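Local coordinates for alanine dehydrogenase (Archaeoglobus fulgidus, PDB 1OMO), which catalyses the reversible NAD-dependent oxidative deamination of L-alanine to pyruvate and ammonium, working as a homodimer, at residues V207-D219 with R279-T291. Residues are numbered along the deposited sequence; the frame is centred on the assembly and turned at random.
With NAD (nicotinamide-adenine-dinucleotide), chain D.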
ATOM      1  N   VAL A 207      -4.663 -39.434   2.952  1.00 24.60           N
ATOM      2  CA  VAL A 207      -3.600 -39.084   2.008  1.00 25.89           C
ATOM      3  C   VAL A 207      -2.586 -40.184   1.804  1.00 26.72           C
ATOM      4  O   VAL A 207      -1.947 -40.640   2.756  1.00 25.90           O
ATOM      5  CB  VAL A 207      -2.840 -37.800   2.428  1.00 25.17           C
ATOM      6  CG1 VAL A 207      -1.791 -37.439   1.351  1.00 26.31           C
ATOM      7  CG2 VAL A 207      -3.822 -36.640   2.613  1.00 21.30           C
ATOM      8  N   GLU A 208      -2.458 -40.599   0.546  1.00 27.05           N
ATOM      9  CA  GLU A 208      -1.522 -41.652   0.179  1.00 28.87           C
ATOM     10  C   GLU A 208      -0.129 -41.097  -0.079  1.00 28.01           C
ATOM     11  O   GLU A 208       0.040 -39.903  -0.354  1.00 27.73           O
ATOM     12  CB  GLU A 208      -2.005 -42.384  -1.083  1.00 31.19           C
ATOM     13  CG  GLU A 208      -3.517 -42.715  -1.080  1.00 33.30           C
ATOM     14  CD  GLU A 208      -3.843 -44.140  -1.545  1.00 33.56           C
ATOM     15  OE1 GLU A 208      -4.981 -44.355  -1.997  1.00 36.24           O
ATOM     16  OE2 GLU A 208      -2.988 -45.047  -1.455  1.00 34.38           O
ATOM     17  N   GLU A 209       0.853 -41.988   0.026  1.00 26.04           N
ATOM     18  CA  GLU A 209       2.234 -41.676  -0.234  1.00 24.12           C
ATOM     19  C   GLU A 209       2.306 -41.133  -1.666  1.00 21.14           C
ATOM     20  O   GLU A 209       1.455 -41.461  -2.496  1.00 19.20           O
ATOM     21  CB  GLU A 209       3.083 -42.954  -0.150  1.00 26.09           C
ATOM     22  CG  GLU A 209       3.088 -43.635   1.195  1.00 28.74           C
ATOM     23  CD  GLU A 209       4.144 -44.742   1.300  1.00 30.75           C
ATOM     24  OE1 GLU A 209       4.343 -45.251   2.417  1.00 33.33           O
ATOM     25  OE2 GLU A 209       4.772 -45.102   0.281  1.00 31.19           O
ATOM     26  N   GLY A 210       3.318 -40.302  -1.939  1.00 20.04           N
ATOM     27  CA  GLY A 210       3.514 -39.740  -3.269  1.00 17.31           C
ATOM     28  C   GLY A 210       2.564 -38.632  -3.687  1.00 16.76           C
ATOM     29  O   GLY A 210       2.652 -38.109  -4.810  1.00 16.48           O
ATOM     30  N   THR A 211       1.644 -38.269  -2.810  1.00 14.38           N
ATOM     31  CA  THR A 211       0.708 -37.217  -3.170  1.00 16.15           C
ATOM     32  C   THR A 211       1.333 -35.824  -3.087  1.00 15.61           C
ATOM     33  O   THR A 211       2.108 -35.521  -2.170  1.00 12.72           O
ATOM     34  CB  THR A 211      -0.523 -37.206  -2.237  1.00 17.99           C
ATOM     35  OG1 THR A 211      -1.109 -38.514  -2.187  1.00 19.26           O
ATOM     36  CG2 THR A 211      -1.560 -36.188  -2.749  1.00 17.54           C
ATOM     37  N   HIS A 212       1.011 -34.993  -4.074  1.00 16.35           N
ATOM     38  CA  HIS A 212       1.445 -33.617  -4.026  1.00 17.32           C
ATOM     39  C   HIS A 212       0.194 -32.793  -3.747  1.00 16.96           C
ATOM     40  O   HIS A 212      -0.769 -32.881  -4.485  1.00 19.06           O
ATOM     41  CB  HIS A 212       2.019 -33.112  -5.331  1.00 15.10           C
ATOM     42  CG  HIS A 212       2.135 -31.638  -5.336  1.00 16.29           C
ATOM     43  ND1 HIS A 212       2.960 -30.965  -4.457  1.00 16.89           N
ATOM     44  CD2 HIS A 212       1.375 -30.692  -5.937  1.00 15.34           C
ATOM     45  CE1 HIS A 212       2.700 -29.675  -4.512  1.00 15.64           C
ATOM     46  NE2 HIS A 212       1.737 -29.483  -5.403  1.00 18.92           N
ATOM     47  N   ILE A 213       0.219 -31.974  -2.703  1.00 18.40           N
ATOM     48  CA  ILE A 213      -0.941 -31.172  -2.362  1.00 15.95           C
ATOM     49  C   ILE A 213      -0.744 -29.679  -2.636  1.00 16.67           C
ATOM     50  O   ILE A 213       0.204 -29.050  -2.144  1.00 17.20           O
ATOM     51  CB  ILE A 213      -1.303 -31.315  -0.869  1.00 16.56           C
ATOM     52  CG1 ILE A 213      -1.458 -32.777  -0.492  1.00 16.29           C
ATOM     53  CG2 ILE A 213      -2.634 -30.583  -0.563  1.00 15.28           C
ATOM     54  CD1 ILE A 213      -1.662 -32.968   1.004  1.00 17.22           C
ATOM     55  N   ASN A 214      -1.617 -29.121  -3.455  1.00 14.06           N
ATOM     56  CA  ASN A 214      -1.553 -27.697  -3.673  1.00 15.31           C
ATOM     57  C   ASN A 214      -2.528 -27.197  -2.609  1.00 16.01           C
ATOM     58  O   ASN A 214      -3.742 -27.382  -2.756  1.00 16.83           O
ATOM     59  CB  ASN A 214      -2.053 -27.329  -5.066  1.00 15.35           C
ATOM     60  CG  ASN A 214      -0.931 -27.160  -6.067  1.00 14.52           C
ATOM     61  OD1 ASN A 214       0.248 -27.246  -5.731  1.00 15.78           O
ATOM     62  ND2 ASN A 214      -1.297 -26.924  -7.302  1.00 13.21           N
ATOM     63  N   ALA A 215      -2.010 -26.650  -1.507  1.00 14.95           N
ATOM     64  CA  ALA A 215      -2.879 -26.136  -0.433  1.00 14.26           C
ATOM     65  C   ALA A 215      -3.085 -24.649  -0.719  1.00 16.59           C
ATOM     66  O   ALA A 215      -2.223 -23.824  -0.377  1.00 15.01           O
ATOM     67  CB  ALA A 215      -2.209 -26.345   0.916  1.00 14.47           C
ATOM     68  N   ILE A 216      -4.221 -24.318  -1.350  1.00 17.28           N
ATOM     69  CA  ILE A 216      -4.528 -22.943  -1.785  1.00 16.34           C
ATOM     70  C   ILE A 216      -5.511 -22.106  -0.950  1.00 18.17           C
ATOM     71  O   ILE A 216      -5.378 -20.880  -0.868  1.00 17.49           O
ATOM     72  CB  ILE A 216      -5.128 -22.915  -3.276  1.00 15.71           C
ATOM     73  CG1 ILE A 216      -4.351 -23.832  -4.231  1.00 15.95           C
ATOM     74  CG2 ILE A 216      -5.013 -21.480  -3.878  1.00 16.97           C
ATOM     75  CD1 ILE A 216      -2.912 -23.381  -4.454  1.00 14.30           C
ATOM     76  N   GLY A 217      -6.518 -22.756  -0.369  1.00 17.44           N
ATOM     77  CA  GLY A 217      -7.543 -22.050   0.359  1.00 15.82           C
ATOM     78  C   GLY A 217      -7.173 -21.135   1.506  1.00 19.16           C
ATOM     79  O   GLY A 217      -7.719 -20.032   1.607  1.00 19.39           O
ATOM     80  N   ALA A 218      -6.273 -21.596   2.371  1.00 21.06           N
ATOM     81  CA  ALA A 218      -5.853 -20.849   3.541  1.00 23.80           C
ATOM     82  C   ALA A 218      -4.991 -19.630   3.227  1.00 27.19           C
ATOM     83  O   ALA A 218      -3.903 -19.752   2.667  1.00 28.08           O
ATOM     84  CB  ALA A 218      -5.111 -21.785   4.479  1.00 21.57           C
ATOM     85  N   ASP A 219      -5.455 -18.451   3.617  1.00 31.03           N
ATOM     86  CA  ASP A 219      -4.674 -17.242   3.341  1.00 35.51           C
ATOM     87  C   ASP A 219      -4.849 -16.131   4.382  1.00 35.59           C
ATOM     88  O   ASP A 219      -4.470 -14.985   4.127  1.00 36.87           O
ATOM     89  CB  ASP A 219      -5.091 -16.664   2.010  1.00 39.21           C
ATOM     90  CG  ASP A 219      -6.486 -16.116   2.076  1.00 41.28           C
ATOM     91  OD1 ASP A 219      -6.734 -15.198   2.890  1.00 45.13           O
ATOM     92  OD2 ASP A 219      -7.333 -16.620   1.343  1.00 42.35           O
ATOM     93  N   ARG A 279      11.018 -32.282  -4.946  1.00 31.99           N
ATOM     94  CA  ARG A 279      10.671 -33.645  -4.590  1.00 33.63           C
ATOM     95  C   ARG A 279      11.941 -34.489  -4.756  1.00 35.10           C
ATOM     96  O   ARG A 279      12.648 -34.339  -5.760  1.00 33.69           O
ATOM     97  CB  ARG A 279       9.583 -34.129  -5.536  1.00 34.92           C
ATOM     98  CG  ARG A 279       9.190 -35.575  -5.387  1.00 35.58           C
ATOM     99  CD  ARG A 279       7.834 -35.829  -6.035  1.00 37.49           C
ATOM    100  NE  ARG A 279       7.169 -36.863  -5.264  1.00 43.28           N
ATOM    101  CZ  ARG A 279       6.185 -36.662  -4.397  1.00 42.83           C
ATOM    102  NH1 ARG A 279       5.697 -37.698  -3.742  1.00 45.43           N
ATOM    103  NH2 ARG A 279       5.654 -35.459  -4.215  1.00 43.66           N
ATOM    104  N   GLU A 280      12.252 -35.340  -3.779  1.00 34.95           N
ATOM    105  CA  GLU A 280      13.431 -36.194  -3.897  1.00 38.44           C
ATOM    106  C   GLU A 280      13.127 -37.698  -3.947  1.00 37.11           C
ATOM    107  O   GLU A 280      13.969 -38.478  -4.358  1.00 39.11           O
ATOM    108  CB  GLU A 280      14.428 -35.909  -2.768  1.00 42.79           C
ATOM    109  CG  GLU A 280      15.832 -36.545  -2.999  1.00 48.64           C
ATOM    110  CD  GLU A 280      16.655 -35.883  -4.134  1.00 51.39           C
ATOM    111  OE1 GLU A 280      17.277 -36.646  -4.916  1.00 53.22           O
ATOM    112  OE2 GLU A 280      16.698 -34.620  -4.231  1.00 50.74           O
ATOM    113  N   SER A 281      11.938 -38.115  -3.527  1.00 35.43           N
ATOM    114  CA  SER A 281      11.579 -39.533  -3.576  1.00 33.73           C
ATOM    115  C   SER A 281      10.153 -39.665  -4.046  1.00 32.22           C
ATOM    116  O   SER A 281       9.420 -38.695  -4.067  1.00 32.18           O
ATOM    117  CB  SER A 281      11.697 -40.210  -2.208  1.00 32.26           C
ATOM    118  OG  SER A 281      10.508 -40.043  -1.458  1.00 35.83           O
ATOM    119  N   ASP A 282       9.758 -40.877  -4.402  1.00 30.99           N
ATOM    120  CA  ASP A 282       8.415 -41.108  -4.862  1.00 29.53           C
ATOM    121  C   ASP A 282       7.437 -41.275  -3.724  1.00 26.69           C
ATOM    122  O   ASP A 282       6.256 -41.040  -3.883  1.00 24.90           O
ATOM    123  CB  ASP A 282       8.378 -42.359  -5.727  1.00 34.13           C
ATOM    124  CG  ASP A 282       9.025 -42.145  -7.061  1.00 37.37           C
ATOM    125  OD1 ASP A 282       8.843 -41.033  -7.599  1.00 38.77           O
ATOM    126  OD2 ASP A 282       9.692 -43.078  -7.578  1.00 39.18           O
ATOM    127  N   GLU A 283       7.940 -41.700  -2.581  1.00 26.73           N
ATOM    128  CA  GLU A 283       7.114 -41.957  -1.412  1.00 26.29           C
ATOM    129  C   GLU A 283       6.625 -40.704  -0.703  1.00 24.58           C
ATOM    130  O   GLU A 283       5.481 -40.631  -0.267  1.00 22.69           O
ATOM    131  CB  GLU A 283       7.899 -42.836  -0.429  1.00 26.82           C
ATOM    132  CG  GLU A 283       8.221 -44.233  -0.988  1.00 31.46           C
ATOM    133  CD  GLU A 283       9.249 -44.227  -2.148  1.00 33.98           C
ATOM    134  OE1 GLU A 283       9.024 -44.938  -3.172  1.00 30.55           O
ATOM    135  OE2 GLU A 283      10.284 -43.518  -2.025  1.00 35.87           O
ATOM    136  N   GLU A 284       7.484 -39.700  -0.615  1.00 24.54           N
ATOM    137  CA  GLU A 284       7.118 -38.494   0.110  1.00 24.75           C
ATOM    138  C   GLU A 284       5.853 -37.766  -0.288  1.00 22.84           C
ATOM    139  O   GLU A 284       5.373 -37.824  -1.432  1.00 21.12           O
ATOM    140  CB  GLU A 284       8.291 -37.504   0.131  1.00 26.30           C
ATOM    141  CG  GLU A 284       8.771 -36.984  -1.206  1.00 26.87           C
ATOM    142  CD  GLU A 284       9.968 -36.053  -1.035  1.00 28.04           C
ATOM    143  OE1 GLU A 284      10.620 -35.679  -2.031  1.00 27.58           O
ATOM    144  OE2 GLU A 284      10.253 -35.690   0.119  1.00 28.02           O
ATOM    145  N   ILE A 285       5.286 -37.101   0.706  1.00 22.30           N
ATOM    146  CA  ILE A 285       4.099 -36.296   0.482  1.00 21.23           C
ATOM    147  C   ILE A 285       4.604 -34.873   0.379  1.00 20.43           C
ATOM    148  O   ILE A 285       5.273 -34.412   1.293  1.00 18.94           O
ATOM    149  CB  ILE A 285       3.120 -36.359   1.675  1.00 21.18           C
ATOM    150  CG1 ILE A 285       2.540 -37.775   1.753  1.00 22.07           C
ATOM    151  CG2 ILE A 285       2.035 -35.237   1.506  1.00 15.36           C
ATOM    152  CD1 ILE A 285       1.543 -38.028   2.911  1.00 23.49           C
ATOM    153  N   THR A 286       4.320 -34.190  -0.727  1.00 21.39           N
ATOM    154  CA  THR A 286       4.761 -32.799  -0.864  1.00 19.85           C
ATOM    155  C   THR A 286       3.583 -31.849  -0.724  1.00 19.72           C
ATOM    156  O   THR A 286       2.436 -32.205  -1.035  1.00 20.00           O
ATOM    157  CB  THR A 286       5.501 -32.532  -2.236  1.00 20.66           C
ATOM    158  OG1 THR A 286       4.715 -33.046  -3.323  1.00 23.29           O
ATOM    159  CG2 THR A 286       6.898 -33.158  -2.239  1.00 18.46           C
ATOM    160  N   ILE A 287       3.879 -30.650  -0.220  1.00 17.27           N
ATOM    161  CA  ILE A 287       2.877 -29.628  -0.052  1.00 13.64           C
ATOM    162  C   ILE A 287       3.365 -28.261  -0.518  1.00 14.27           C
ATOM    163  O   ILE A 287       4.442 -27.829  -0.170  1.00 11.23           O
ATOM    164  CB  ILE A 287       2.427 -29.431   1.432  1.00 12.63           C
ATOM    165  CG1 ILE A 287       1.636 -30.624   1.960  1.00 14.13           C
ATOM    166  CG2 ILE A 287       1.499 -28.185   1.501  1.00 15.09           C
ATOM    167  CD1 ILE A 287       1.330 -30.528   3.477  1.00 14.92           C
ATOM    168  N   PHE A 288       2.547 -27.599  -1.331  1.00 15.92           N
ATOM    169  CA  PHE A 288       2.837 -26.245  -1.740  1.00 15.79           C
ATOM    170  C   PHE A 288       1.789 -25.371  -0.987  1.00 17.08           C
ATOM    171  O   PHE A 288       0.594 -25.443  -1.257  1.00 15.63           O
ATOM    172  CB  PHE A 288       2.672 -26.044  -3.253  1.00 14.34           C
ATOM    173  CG  PHE A 288       2.702 -24.585  -3.669  1.00 16.29           C
ATOM    174  CD1 PHE A 288       1.662 -24.027  -4.402  1.00 14.34           C
ATOM    175  CD2 PHE A 288       3.782 -23.778  -3.335  1.00 15.29           C
ATOM    176  CE1 PHE A 288       1.702 -22.686  -4.800  1.00 16.14           C
ATOM    177  CE2 PHE A 288       3.831 -22.451  -3.728  1.00 15.82           C
ATOM    178  CZ  PHE A 288       2.792 -21.893  -4.467  1.00 14.31           C
ATOM    179  N   ASP A 289       2.275 -24.576  -0.039  1.00 17.92           N
ATOM    180  CA  ASP A 289       1.480 -23.653   0.760  1.00 17.52           C
ATOM    181  C   ASP A 289       1.458 -22.292   0.038  1.00 17.29           C
ATOM    182  O   ASP A 289       2.420 -21.520   0.097  1.00 17.20           O
ATOM    183  CB  ASP A 289       2.114 -23.482   2.136  1.00 16.94           C
ATOM    184  CG  ASP A 289       1.147 -22.932   3.147  1.00 19.61           C
ATOM    185  OD1 ASP A 289       1.478 -22.945   4.340  1.00 23.05           O
ATOM    186  OD2 ASP A 289       0.042 -22.493   2.758  1.00 20.23           O
ATOM    187  N   SER A 290       0.342 -22.010  -0.622  1.00 16.12           N
ATOM    188  CA  SER A 290       0.193 -20.798  -1.382  1.00 16.64           C
ATOM    189  C   SER A 290      -0.540 -19.675  -0.641  1.00 17.34           C
ATOM    190  O   SER A 290      -1.604 -19.881  -0.059  1.00 17.85           O
ATOM    191  CB  SER A 290      -0.506 -21.164  -2.691  1.00 13.43           C
ATOM    192  OG  SER A 290      -0.872 -20.059  -3.464  1.00 14.35           O
ATOM    193  N   THR A 291       0.055 -18.488  -0.636  1.00 16.44           N
ATOM    194  CA  THR A 291      -0.587 -17.353   0.009  1.00 19.51           C
ATOM    195  C   THR A 291      -0.875 -16.189  -0.933  1.00 19.03           C
ATOM    196  O   THR A 291      -1.690 -15.337  -0.595  1.00 21.73           O
ATOM    197  CB  THR A 291       0.239 -16.788   1.215  1.00 19.06           C
ATOM    198  OG1 THR A 291       1.494 -16.261   0.760  1.00 23.94           O
ATOM    199  CG2 THR A 291       0.511 -17.880   2.249  1.00 21.20           C
TER
HETATM  200  PA  NAD D 400     -15.435 -19.623  -3.769  1.00 42.62           P
HETATM  201  O1A NAD D 400     -16.335 -19.235  -2.654  1.00 41.84           O
HETATM  202  O2A NAD D 400     -15.923 -19.440  -5.213  1.00 43.02           O
HETATM  203  O5B NAD D 400     -14.777 -21.138  -3.743  1.00 39.47           O
HETATM  204  C5B NAD D 400     -14.699 -21.947  -2.496  1.00 35.24           C
HETATM  205  C4B NAD D 400     -15.526 -23.236  -2.748  1.00 32.55           C
HETATM  206  O4B NAD D 400     -15.343 -23.999  -1.476  1.00 28.95           O
HETATM  207  C3B NAD D 400     -17.118 -23.086  -2.842  1.00 31.27           C
HETATM  208  O3B NAD D 400     -17.634 -23.696  -4.092  1.00 28.82           O
HETATM  209  C2B NAD D 400     -17.679 -23.751  -1.563  1.00 28.97           C
HETATM  210  O2B NAD D 400     -18.954 -24.282  -1.573  1.00 27.63           O
HETATM  211  C1B NAD D 400     -16.517 -24.738  -1.232  1.00 29.36           C
HETATM  212  N9A NAD D 400     -16.406 -25.055   0.162  1.00 28.41           N
HETATM  213  C8A NAD D 400     -16.548 -24.288   1.301  1.00 30.16           C
HETATM  214  N7A NAD D 400     -16.343 -24.960   2.414  1.00 31.29           N
HETATM  215  C5A NAD D 400     -16.054 -26.212   2.083  1.00 26.49           C
HETATM  216  C6A NAD D 400     -15.725 -27.389   2.887  1.00 26.41           C
HETATM  217  N6A NAD D 400     -15.699 -27.348   4.195  1.00 24.99           N
HETATM  218  N1A NAD D 400     -15.465 -28.535   2.157  1.00 24.17           N
HETATM  219  C2A NAD D 400     -15.499 -28.602   0.805  1.00 27.02           C
HETATM  220  N3A NAD D 400     -15.818 -27.493  -0.011  1.00 25.01           N
HETATM  221  C4A NAD D 400     -16.070 -26.316   0.675  1.00 27.03           C
HETATM  222  O3  NAD D 400     -13.890 -19.005  -3.756  1.00 35.43           O
HETATM  223  PN  NAD D 400     -12.546 -19.086  -4.793  1.00 38.15           P
HETATM  224  O1N NAD D 400     -12.843 -20.130  -5.838  1.00 40.39           O
HETATM  225  O2N NAD D 400     -12.123 -17.676  -5.151  1.00 37.75           O
HETATM  226  O5D NAD D 400     -11.465 -19.742  -3.677  1.00 39.15           O
HETATM  227  C5D NAD D 400     -11.634 -18.993  -2.305  1.00 41.45           C
HETATM  228  C4D NAD D 400     -10.579 -19.371  -1.317  1.00 44.01           C
HETATM  229  O4D NAD D 400      -9.221 -19.110  -1.983  1.00 45.94           O
HETATM  230  C3D NAD D 400     -10.541 -18.509  -0.016  1.00 43.52           C
HETATM  231  O3D NAD D 400      -9.937 -19.212   1.086  1.00 42.92           O
HETATM  232  C2D NAD D 400      -9.710 -17.317  -0.503  1.00 42.97           C
HETATM  233  O2D NAD D 400      -9.407 -16.381   0.479  1.00 41.14           O
HETATM  234  C1D NAD D 400      -8.489 -18.082  -1.202  1.00 44.29           C
HETATM  235  N1N NAD D 400      -7.688 -17.413  -2.286  1.00 44.63           N
HETATM  236  C2N NAD D 400      -6.248 -17.511  -2.049  1.00 44.12           C
HETATM  237  C3N NAD D 400      -5.445 -17.059  -3.158  1.00 44.92           C
HETATM  238  C7N NAD D 400      -3.828 -17.161  -2.875  1.00 45.93           C
HETATM  239  O7N NAD D 400      -3.060 -16.399  -3.530  1.00 46.39           O
HETATM  240  N7N NAD D 400      -3.389 -18.080  -1.957  1.00 46.40           N
HETATM  241  C4N NAD D 400      -5.913 -16.570  -4.400  1.00 43.63           C
HETATM  242  C5N NAD D 400      -7.364 -16.535  -4.496  1.00 43.73           C
HETATM  243  C6N NAD D 400      -8.223 -16.950  -3.466  1.00 44.10           C
HETATM  244  O   HOH W   1      -2.497 -22.018   1.623  1.00  8.80           O
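The imidazole of H212 is held by its edge between T286 and F288 of the neighbouring strand. In the ring plane, T286 OG1 bonds ND1 at 2.9 Å, with either atom a possible donor, and the CB of F288 borders CE1 at 3.8 Å. Farther round the same rim, NE2 donates to N214 OD1 (2.7 Å), approaching from above the amide plane. CG of H212 is anti to the backbone N (chi1 166°), which carries the ring alongside F288, both side chains pointing the same way. N214 OD1 also lies at the edge of the F288 ring, amide and ring planes 66° apart, while one face of that phenyl takes the CA of S290, offset toward the rim. An alanine in place of H212 would probably leave T286 OG1 and N214 OD1 without their shared partner and open a gap beside the CB of F288.

Beneath these side chains the strands pair in parallel, F288 N to I213 O being nearly linear (173°). On the other sheet face I287 lies beside I213, CG1 to CB 4.1 Å, and its CG2 meets the CB of A215. Just ahead of strand 212-215, G210 N donates to E283 O, and G210, at positive phi, brings its CA against D282 O. At the C-terminal ends of the strands A215 O accepts from S290 N, and a water sits between A215 O and D289 OD2; D289 also takes the backbone amides of E249 and I250. Beyond lies the NAD site, to which G217 belongs and where D219 pairs with K223.

Strands 212-215 and 285-289 are interior neighbours in the parallel Rossmann sheet, flanked by 190-193 and 234-238; helix 102-120 packs on H212 and F288, and helix 228-232 on I213 and I287.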